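Aldose 1-epimerase (PDB 1LUR) probably catalyses the interconversion of the alpha and beta anomers of aldose sugars such as galactose. Local coordinates at residues L166-N171 against P317-R322; E194-D199 against D238-I243; Y273-L278 against E303-S308. All blocks are in the same frame, centred on the assembly; numbering follows the deposited sequence.

Interaction 1 (L166-N171 against P317-R322); sequences LLALTN and PDVSLR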
loop_
_atom_site.group_PDB
_atom_site.type_symbol
_atom_site.label_atom_id
_atom_site.label_comp_id
_atom_site.label_asym_id
_atom_site.label_seq_id
_atom_site.Cartn_x
_atom_site.Cartn_y
_atom_site.Cartn_z
ATOM N N LEU A 166 -3.587 -18.291 1.880
ATOM C CA LEU A 166 -3.731 -16.981 2.499
ATOM C C LEU A 166 -3.502 -15.887 1.460
ATOM O O LEU A 166 -2.686 -16.046 0.559
ATOM C CB LEU A 166 -2.706 -16.829 3.637
ATOM C CG LEU A 166 -2.744 -17.825 4.804
ATOM C CD1 LEU A 166 -1.441 -17.774 5.582
ATOM C CD2 LEU A 166 -3.927 -17.504 5.718
ATOM N N LEU A 167 -4.247 -14.791 1.568
ATOM C CA LEU A 167 -4.093 -13.678 0.637
ATOM C C LEU A 167 -4.502 -12.383 1.330
ATOM O O LEU A 167 -5.654 -12.205 1.754
ATOM C CB LEU A 167 -4.916 -13.869 -0.646
ATOM C CG LEU A 167 -4.500 -12.905 -1.775
ATOM C CD1 LEU A 167 -3.187 -13.368 -2.390
ATOM C CD2 LEU A 167 -5.574 -12.842 -2.847
ATOM N N ALA A 168 -3.540 -11.483 1.464
ATOM C CA ALA A 168 -3.779 -10.194 2.104
ATOM C C ALA A 168 -2.895 -9.221 1.350
ATOM O O ALA A 168 -1.683 -9.160 1.574
ATOM C CB ALA A 168 -3.398 -10.264 3.573
ATOM N N LEU A 169 -3.504 -8.469 0.440
ATOM C CA LEU A 169 -2.758 -7.511 -0.359
ATOM C C LEU A 169 -2.830 -6.072 0.119
ATOM O O LEU A 169 -3.532 -5.743 1.075
ATOM C CB LEU A 169 -3.284 -7.541 -1.798
ATOM C CG LEU A 169 -3.629 -8.901 -2.411
ATOM C CD1 LEU A 169 -4.357 -8.691 -3.738
ATOM C CD2 LEU A 169 -2.355 -9.712 -2.614
ATOM N N THR A 170 -2.086 -5.227 -0.586
ATOM C CA THR A 170 -2.026 -3.792 -0.330
ATOM C C THR A 170 -1.293 -3.124 -1.482
ATOM O O THR A 170 -0.781 -3.802 -2.377
ATOM C CB THR A 170 -1.318 -3.398 0.990
ATOM O OG1 THR A 170 -1.687 -2.046 1.315
ATOM C CG2 THR A 170 0.210 -3.451 0.855
ATOM N N ASN A 171 -1.297 -1.793 -1.474
ATOM C CA ASN A 171 -0.628 -0.990 -2.498
ATOM C C ASN A 171 0.446 -0.251 -1.712
ATOM O O ASN A 171 0.156 0.376 -0.692
ATOM C CB ASN A 171 -1.587 -0.001 -3.152
ATOM C CG ASN A 171 -0.874 0.950 -4.085
ATOM O OD1 ASN A 171 -0.381 1.993 -3.662
ATOM N ND2 ASN A 171 -0.779 0.573 -5.355
ATOM N N PRO A 317 -7.967 -10.577 11.752
ATOM C CA PRO A 317 -8.813 -11.065 10.658
ATOM C C PRO A 317 -8.311 -12.319 9.945
ATOM O O PRO A 317 -7.109 -12.495 9.729
ATOM C CB PRO A 317 -8.879 -9.866 9.709
ATOM C CG PRO A 317 -8.770 -8.709 10.625
ATOM C CD PRO A 317 -7.673 -9.145 11.583
ATOM N N ASP A 318 -9.247 -13.190 9.586
ATOM C CA ASP A 318 -8.924 -14.426 8.889
ATOM C C ASP A 318 -8.650 -14.026 7.437
ATOM O O ASP A 318 -9.566 -13.591 6.744
ATOM C CB ASP A 318 -10.129 -15.373 8.940
ATOM C CG ASP A 318 -9.855 -16.718 8.287
ATOM O OD1 ASP A 318 -8.964 -16.802 7.411
ATOM O OD2 ASP A 318 -10.553 -17.696 8.642
ATOM N N VAL A 319 -7.407 -14.159 6.971
ATOM C CA VAL A 319 -7.109 -13.788 5.589
ATOM C C VAL A 319 -6.993 -14.977 4.644
ATOM O O VAL A 319 -6.339 -14.906 3.609
ATOM C CB VAL A 319 -5.826 -12.909 5.468
ATOM C CG1 VAL A 319 -6.026 -11.594 6.204
ATOM C CG2 VAL A 319 -4.604 -13.652 6.015
ATOM N N SER A 320 -7.646 -16.079 4.987
ATOM C CA SER A 320 -7.583 -17.244 4.124
ATOM C C SER A 320 -8.429 -16.969 2.884
ATOM O O SER A 320 -9.358 -16.162 2.920
ATOM C CB SER A 320 -8.120 -18.482 4.851
ATOM O OG SER A 320 -9.479 -18.309 5.209
ATOM N N LEU A 321 -8.074 -17.621 1.785
ATOM C CA LEU A 321 -8.778 -17.491 0.513
ATOM C C LEU A 321 -8.988 -18.947 0.112
ATOM O O LEU A 321 -8.021 -19.664 -0.156
ATOM C CB LEU A 321 -7.917 -16.776 -0.528
ATOM C CG LEU A 321 -8.531 -16.713 -1.930
ATOM C CD1 LEU A 321 -9.884 -15.986 -1.868
ATOM C CD2 LEU A 321 -7.584 -15.993 -2.877
ATOM N N ARG A 322 -10.248 -19.381 0.084
ATOM C CA ARG A 322 -10.569 -20.760 -0.268
ATOM C C ARG A 322 -11.364 -20.900 -1.566
ATOM O O ARG A 322 -12.087 -19.983 -1.962
ATOM C CB ARG A 322 -11.329 -21.390 0.898
ATOM C CG ARG A 322 -10.550 -21.285 2.205
ATOM C CD ARG A 322 -11.349 -21.715 3.424
ATOM N NE ARG A 322 -10.574 -21.517 4.649
ATOM C CZ ARG A 322 -9.568 -22.296 5.042
ATOM N NH1 ARG A 322 -9.210 -23.349 4.319
ATOM N NH2 ARG A 322 -8.895 -21.999 6.145
HETATM O O HOH W 1 -8.174 -13.424 1.948
#
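A short antiparallel bridge, L166 against S320, joins strand 165-166 to strand 320-321. It is a non-hydrogen-bonded pair, its CA atoms 4.2 Å apart (L166 CA to S320 CA) and its side chains diverging. Between the two segments the direct backbone bond is L167 N to V319 O, 2.9 Å long, with 170° at the hydrogen and the carbonyl pointing almost straight at the donor; L321 pairs with G165 just beyond. A water 2.8 Å from L167 O and 3.1 Å from S320 O is placed to donate to either, but its two protons cannot serve every acceptor around it. V319 forks over the first segment. With chi1 -63°, CG1 lies anti to the carbonyl carbon and reaches A168 CB at 3.9 Å, while CG2, between the backbone N and the carbonyl carbon, meets L166 CD2. L167 and L321 run alongside each other, L167 CD2 3.7 Å from L321 CD2; A159 of strand 152-160 touches both. Ahead of the bridge, D318 OD1 accepts from S320 N at 2.9 Å, which makes an Asx turn; S320 OG bonds the same oxygen from above the carboxylate plane. The turn leads into this two-strand antiparallel pair beside the large sheets of the galactose mutarotase beta-sandwich.

Interaction 2 (E194-D199 against D238-I243); sequences EFVEVD and DNDLVI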
loop_
_atom_site.group_PDB
_atom_site.type_symbol
_atom_site.label_atom_id
_atom_site.label_comp_id
_atom_site.label_asym_id
_atom_site.label_seq_id
_atom_site.Cartn_x
_atom_site.Cartn_y
_atom_site.Cartn_z
ATOM N N GLU A 194 -7.510 2.849 17.501
ATOM C CA GLU A 194 -6.496 1.881 17.908
ATOM C C GLU A 194 -5.416 1.633 16.863
ATOM O O GLU A 194 -5.580 1.965 15.684
ATOM C CB GLU A 194 -7.165 0.547 18.222
ATOM C CG GLU A 194 -7.876 0.486 19.542
ATOM C CD GLU A 194 -8.639 -0.807 19.709
ATOM O OE1 GLU A 194 -8.708 -1.310 20.847
ATOM O OE2 GLU A 194 -9.176 -1.318 18.701
ATOM N N PHE A 195 -4.307 1.046 17.307
ATOM C CA PHE A 195 -3.205 0.738 16.411
ATOM C C PHE A 195 -2.618 -0.612 16.804
ATOM O O PHE A 195 -2.794 -1.068 17.938
ATOM C CB PHE A 195 -2.139 1.842 16.420
ATOM C CG PHE A 195 -1.277 1.881 17.654
ATOM C CD1 PHE A 195 -0.032 1.264 17.665
ATOM C CD2 PHE A 195 -1.678 2.599 18.778
ATOM C CE1 PHE A 195 0.812 1.367 18.776
ATOM C CE2 PHE A 195 -0.844 2.709 19.896
ATOM C CZ PHE A 195 0.403 2.095 19.894
ATOM N N VAL A 196 -1.952 -1.256 15.852
ATOM C CA VAL A 196 -1.344 -2.553 16.087
ATOM C C VAL A 196 0.058 -2.402 16.666
ATOM O O VAL A 196 0.940 -1.822 16.043
ATOM C CB VAL A 196 -1.280 -3.363 14.767
ATOM C CG1 VAL A 196 -0.593 -4.704 14.993
ATOM C CG2 VAL A 196 -2.683 -3.572 14.239
ATOM N N GLU A 197 0.259 -2.935 17.865
ATOM C CA GLU A 197 1.555 -2.857 18.523
ATOM C C GLU A 197 2.605 -3.711 17.805
ATOM O O GLU A 197 2.313 -4.813 17.344
ATOM C CB GLU A 197 1.409 -3.318 19.972
ATOM C CG GLU A 197 2.698 -3.379 20.760
ATOM C CD GLU A 197 2.454 -3.896 22.155
ATOM O OE1 GLU A 197 1.925 -3.128 22.983
ATOM O OE2 GLU A 197 2.762 -5.080 22.413
ATOM N N VAL A 198 3.821 -3.190 17.706
ATOM C CA VAL A 198 4.911 -3.905 17.048
ATOM C C VAL A 198 6.144 -3.886 17.935
ATOM O O VAL A 198 6.264 -3.036 18.820
ATOM C CB VAL A 198 5.281 -3.264 15.695
ATOM C CG1 VAL A 198 4.094 -3.318 14.755
ATOM C CG2 VAL A 198 5.741 -1.829 15.908
ATOM N N ASP A 199 7.056 -4.826 17.699
ATOM C CA ASP A 199 8.280 -4.905 18.486
ATOM C C ASP A 199 9.410 -4.123 17.827
ATOM O O ASP A 199 9.172 -3.309 16.933
ATOM C CB ASP A 199 8.705 -6.366 18.697
ATOM C CG ASP A 199 8.927 -7.115 17.392
ATOM O OD1 ASP A 199 9.319 -6.477 16.390
ATOM O OD2 ASP A 199 8.726 -8.351 17.382
ATOM N N ASP A 238 5.414 3.549 11.261
ATOM C CA ASP A 238 5.459 2.329 10.458
ATOM C C ASP A 238 4.613 1.306 11.189
ATOM O O ASP A 238 5.096 0.240 11.576
ATOM C CB ASP A 238 6.911 1.842 10.321
ATOM C CG ASP A 238 7.029 0.552 9.524
ATOM O OD1 ASP A 238 6.140 0.277 8.687
ATOM O OD2 ASP A 238 8.025 -0.178 9.719
ATOM N N ASN A 239 3.341 1.647 11.372
ATOM C CA ASN A 239 2.391 0.786 12.063
ATOM C C ASN A 239 1.042 0.701 11.380
ATOM O O ASN A 239 0.737 1.460 10.457
ATOM C CB ASN A 239 2.140 1.306 13.482
ATOM C CG ASN A 239 3.411 1.506 14.266
ATOM O OD1 ASN A 239 3.651 0.813 15.252
ATOM N ND2 ASN A 239 4.237 2.458 13.835
ATOM N N ASP A 240 0.233 -0.221 11.887
ATOM C CA ASP A 240 -1.112 -0.483 11.408
ATOM C C ASP A 240 -2.076 0.380 12.223
ATOM O O ASP A 240 -2.086 0.301 13.452
ATOM C CB ASP A 240 -1.493 -1.941 11.669
ATOM C CG ASP A 240 -0.932 -2.908 10.647
ATOM O OD1 ASP A 240 0.115 -2.629 10.024
ATOM O OD2 ASP A 240 -1.554 -3.978 10.493
ATOM N N LEU A 241 -2.879 1.201 11.554
ATOM C CA LEU A 241 -3.838 2.046 12.257
ATOM C C LEU A 241 -5.210 1.446 11.959
ATOM O O LEU A 241 -5.663 1.446 10.812
ATOM C CB LEU A 241 -3.745 3.499 11.771
ATOM C CG LEU A 241 -2.740 4.403 12.506
ATOM C CD1 LEU A 241 -3.267 4.716 13.894
ATOM C CD2 LEU A 241 -1.373 3.736 12.595
ATOM N N VAL A 242 -5.859 0.912 12.993
ATOM C CA VAL A 242 -7.172 0.299 12.839
ATOM C C VAL A 242 -8.273 1.321 12.602
ATOM O O VAL A 242 -8.529 2.186 13.440
ATOM C CB VAL A 242 -7.536 -0.561 14.068
ATOM C CG1 VAL A 242 -8.852 -1.306 13.820
ATOM C CG2 VAL A 242 -6.421 -1.548 14.349
ATOM N N ILE A 243 -8.927 1.196 11.451
ATOM C CA ILE A 243 -10.005 2.091 11.064
ATOM C C ILE A 243 -11.262 1.932 11.910
ATOM O O ILE A 243 -11.785 0.827 12.067
ATOM C CB ILE A 243 -10.404 1.868 9.593
ATOM C CG1 ILE A 243 -9.216 2.159 8.676
ATOM C CG2 ILE A 243 -11.601 2.749 9.244
ATOM C CD1 ILE A 243 -9.497 1.871 7.202
HETATM O O HOH W 2 -9.855 2.293 15.753
#
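Where E194 and V242 might have exchanged two backbone hydrogen bonds, one is replaced by a water. E194 N lies 4.2 Å from V242 O, and the water spans this opening, accepting from E194 N at 3.0 Å and donating to V242 O at 2.7 Å. The direct bond that remains, V242 N to E194 O, is 2.9 Å long but bent, with 140° at the hydrogen and the donor tilted from the carbonyl plane. Two residues on, the strands are held more squarely: V196 N donates to D240 O at 163°. Between these bonds F195 and L241 form a non-hydrogen-bonded pair, CA to CA 4.4 Å, with both side chains on the same face of the sheet. There F195 CB meets L241 CD1 at 4.0 Å, while L241 also packs on M190 and A192 of strand 187-192. A chi1 of 74° sets the F195 ring between its own backbone N and carbonyl carbon, and F216 meets that ring edge-to-face.

Strand 238-243 lies inside the seven-stranded antiparallel sheet of the mutarotase fold, with 194-198 along one side and 275-279 along the other. V196 and D240 stand side by side, pointing the same way, and their packing is tight: V196 CG2 comes to 3.3 Å from D240 CB. One methyl of the valine thus lies against the stem of a buried aspartate whose two oxygens are bonded away from strand 194-198, OD1 to H277 ND1 and OD2 to S308 N. Such a two-sided grip should limit rotation of the carboxylate. Just before D240 the strand is distorted by a classic beta bulge, in which D238 and N239 both face L278 of the adjoining strand.

Interaction 3 (Y273-L278 against E303-S308); sequences YPVIHL and EPQFHS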
loop_
_atom_site.group_PDB
_atom_site.type_symbol
_atom_site.label_atom_id
_atom_site.label_comp_id
_atom_site.label_asym_id
_atom_site.label_seq_id
_atom_site.Cartn_x
_atom_site.Cartn_y
_atom_site.Cartn_z
ATOM N N TYR A 273 -10.714 -2.317 3.348
ATOM C CA TYR A 273 -9.763 -2.915 4.281
ATOM C C TYR A 273 -10.008 -2.366 5.686
ATOM O O TYR A 273 -10.442 -1.223 5.850
ATOM C CB TYR A 273 -8.313 -2.630 3.857
ATOM C CG TYR A 273 -7.825 -3.456 2.673
ATOM C CD1 TYR A 273 -7.706 -2.893 1.404
ATOM C CD2 TYR A 273 -7.496 -4.804 2.825
ATOM C CE1 TYR A 273 -7.277 -3.650 0.308
ATOM C CE2 TYR A 273 -7.062 -5.574 1.734
ATOM C CZ TYR A 273 -6.959 -4.987 0.481
ATOM O OH TYR A 273 -6.550 -5.731 -0.600
ATOM N N PRO A 274 -9.723 -3.177 6.720
ATOM C CA PRO A 274 -9.915 -2.793 8.118
ATOM C C PRO A 274 -8.822 -1.908 8.706
ATOM O O PRO A 274 -9.038 -1.252 9.725
ATOM C CB PRO A 274 -10.017 -4.139 8.820
ATOM C CG PRO A 274 -8.991 -4.942 8.078
ATOM C CD PRO A 274 -9.274 -4.579 6.625
ATOM N N VAL A 275 -7.644 -1.894 8.091
ATOM C CA VAL A 275 -6.568 -1.062 8.611
ATOM C C VAL A 275 -5.793 -0.375 7.501
ATOM O O VAL A 275 -5.938 -0.698 6.321
ATOM C CB VAL A 275 -5.551 -1.883 9.463
ATOM C CG1 VAL A 275 -6.284 -2.824 10.397
ATOM C CG2 VAL A 275 -4.593 -2.646 8.566
ATOM N N ILE A 276 -4.984 0.596 7.892
ATOM C CA ILE A 276 -4.169 1.331 6.951
ATOM C C ILE A 276 -2.792 1.424 7.576
ATOM O O ILE A 276 -2.619 2.045 8.629
ATOM C CB ILE A 276 -4.689 2.754 6.689
ATOM C CG1 ILE A 276 -6.052 2.698 5.994
ATOM C CG2 ILE A 276 -3.676 3.515 5.860
ATOM C CD1 ILE A 276 -6.618 4.063 5.621
ATOM N N HIS A 277 -1.816 0.789 6.943
ATOM C CA HIS A 277 -0.457 0.817 7.456
ATOM C C HIS A 277 0.234 2.085 6.986
ATOM O O HIS A 277 0.320 2.345 5.783
ATOM C CB HIS A 277 0.338 -0.392 6.969
ATOM C CG HIS A 277 1.707 -0.481 7.562
ATOM N ND1 HIS A 277 1.935 -0.950 8.838
ATOM C CD2 HIS A 277 2.917 -0.123 7.071
ATOM C CE1 HIS A 277 3.226 -0.877 9.107
ATOM N NE2 HIS A 277 3.844 -0.377 8.052
ATOM N N LEU A 278 0.725 2.869 7.940
ATOM C CA LEU A 278 1.411 4.114 7.647
ATOM C C LEU A 278 2.900 3.957 7.918
ATOM O O LEU A 278 3.297 3.571 9.015
ATOM C CB LEU A 278 0.859 5.241 8.524
ATOM C CG LEU A 278 -0.657 5.457 8.510
ATOM C CD1 LEU A 278 -1.050 6.485 9.563
ATOM C CD2 LEU A 278 -1.090 5.907 7.120
ATOM N N GLU A 303 -0.682 2.224 3.094
ATOM C CA GLU A 303 -1.050 0.874 2.684
ATOM C C GLU A 303 -2.308 0.291 3.313
ATOM O O GLU A 303 -2.258 -0.276 4.408
ATOM C CB GLU A 303 0.133 -0.058 2.975
ATOM C CG GLU A 303 1.481 0.654 2.926
ATOM C CD GLU A 303 2.651 -0.192 3.411
ATOM O OE1 GLU A 303 3.666 0.397 3.832
ATOM O OE2 GLU A 303 2.571 -1.436 3.365
ATOM N N PRO A 304 -3.461 0.441 2.636
ATOM C CA PRO A 304 -4.727 -0.099 3.144
ATOM C C PRO A 304 -4.535 -1.610 3.072
ATOM O O PRO A 304 -4.155 -2.126 2.027
ATOM C CB PRO A 304 -5.745 0.404 2.129
ATOM C CG PRO A 304 -5.162 1.734 1.716
ATOM C CD PRO A 304 -3.699 1.393 1.535
ATOM N N GLN A 305 -4.801 -2.320 4.159
ATOM C CA GLN A 305 -4.609 -3.776 4.151
ATOM C C GLN A 305 -5.267 -4.399 5.369
ATOM O O GLN A 305 -5.906 -3.707 6.163
ATOM C CB GLN A 305 -3.104 -4.055 4.260
ATOM C CG GLN A 305 -2.546 -3.484 5.580
ATOM C CD GLN A 305 -1.080 -3.796 5.854
ATOM O OE1 GLN A 305 -0.191 -3.371 5.119
ATOM N NE2 GLN A 305 -0.825 -4.531 6.936
ATOM N N PHE A 306 -5.094 -5.712 5.512
ATOM C CA PHE A 306 -5.646 -6.433 6.649
ATOM C C PHE A 306 -4.518 -6.311 7.664
ATOM O O PHE A 306 -3.373 -6.027 7.289
ATOM C CB PHE A 306 -5.868 -7.922 6.343
ATOM C CG PHE A 306 -7.086 -8.203 5.526
ATOM C CD1 PHE A 306 -6.993 -8.392 4.153
ATOM C CD2 PHE A 306 -8.339 -8.282 6.133
ATOM C CE1 PHE A 306 -8.134 -8.664 3.392
ATOM C CE2 PHE A 306 -9.481 -8.551 5.387
ATOM C CZ PHE A 306 -9.383 -8.743 4.016
ATOM N N HIS A 307 -4.822 -6.532 8.939
ATOM C CA HIS A 307 -3.802 -6.437 9.977
ATOM C C HIS A 307 -2.527 -7.176 9.611
ATOM O O HIS A 307 -2.573 -8.293 9.089
ATOM C CB HIS A 307 -4.307 -7.030 11.294
ATOM C CG HIS A 307 -5.534 -6.365 11.831
ATOM N ND1 HIS A 307 -6.716 -6.298 11.124
ATOM C CD2 HIS A 307 -5.772 -5.765 13.022
ATOM C CE1 HIS A 307 -7.630 -5.689 11.858
ATOM N NE2 HIS A 307 -7.082 -5.355 13.014
ATOM N N SER A 308 -1.392 -6.558 9.909
ATOM C CA SER A 308 -0.107 -7.171 9.618
ATOM C C SER A 308 0.028 -8.407 10.521
ATOM O O SER A 308 -0.449 -8.404 11.658
ATOM C CB SER A 308 1.019 -6.179 9.909
ATOM O OG SER A 308 0.961 -5.060 9.045
#
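The Y273 ring lies over the backbone of P304 and Q305, with Q305 CA 3.3 Å from Y273 CD2 and P304 O above the same face toward its rim. Its edge is turned to the face of F306 in an offset edge-to-face pair, ring centroids 5.4 Å apart and planes at 85°. Separately, V275 CG1 sits over the middle of the H307 ring, a CH-pi contact 3.6 Å from the centroid. Backbone bonds run both ways between V275 and Q305 and between H277 and E303, flanking the non-hydrogen-bonded pair I276-P304; this is the antiparallel pairing of strands 275-279 and 300-305 within the seven-stranded sheet. On the face shared by V275, H277, E303 and Q305, E303 OE1 approaches the H277 ring edge at CD2, 3.4 Å away, ring and carboxylate planes 68° apart. Farther out, Q305 NE2 donates to F306 O at 3.0 Å and weakly to S308 OG, both acceptors lying in the loop that follows the strand. D238 OD1 bonds H277 NE2, and the Y273 hydroxyl bonds H157 and Y327. With a leucine in place of Y273, F306 would probably lose its edge-on aromatic partner, and H157 and Y327 the hydroxyl joining them.

From the N terminus, interaction 1 opens first, at 166-171, and closes last, when 317-322 returns to it. Within that long loop the other two follow in series: interaction 2 is closed by 238-243 before interaction 3 opens at 273-278 and is closed by 303-308. None of the loops cross. Four strands meet as neighbours in one sheet: 194-198, 238-243, 275-279 and 300-305, with 170-175 next to the last. Interactions 2 and 3, centres 9 Å apart, therefore share a seam between strands 238-243 and 275-279. Interaction 1 pairs 165-166 with 320-321 outside this sheet, just before the chain enters it at 170-175, and touches interaction 3 through T170 and P317.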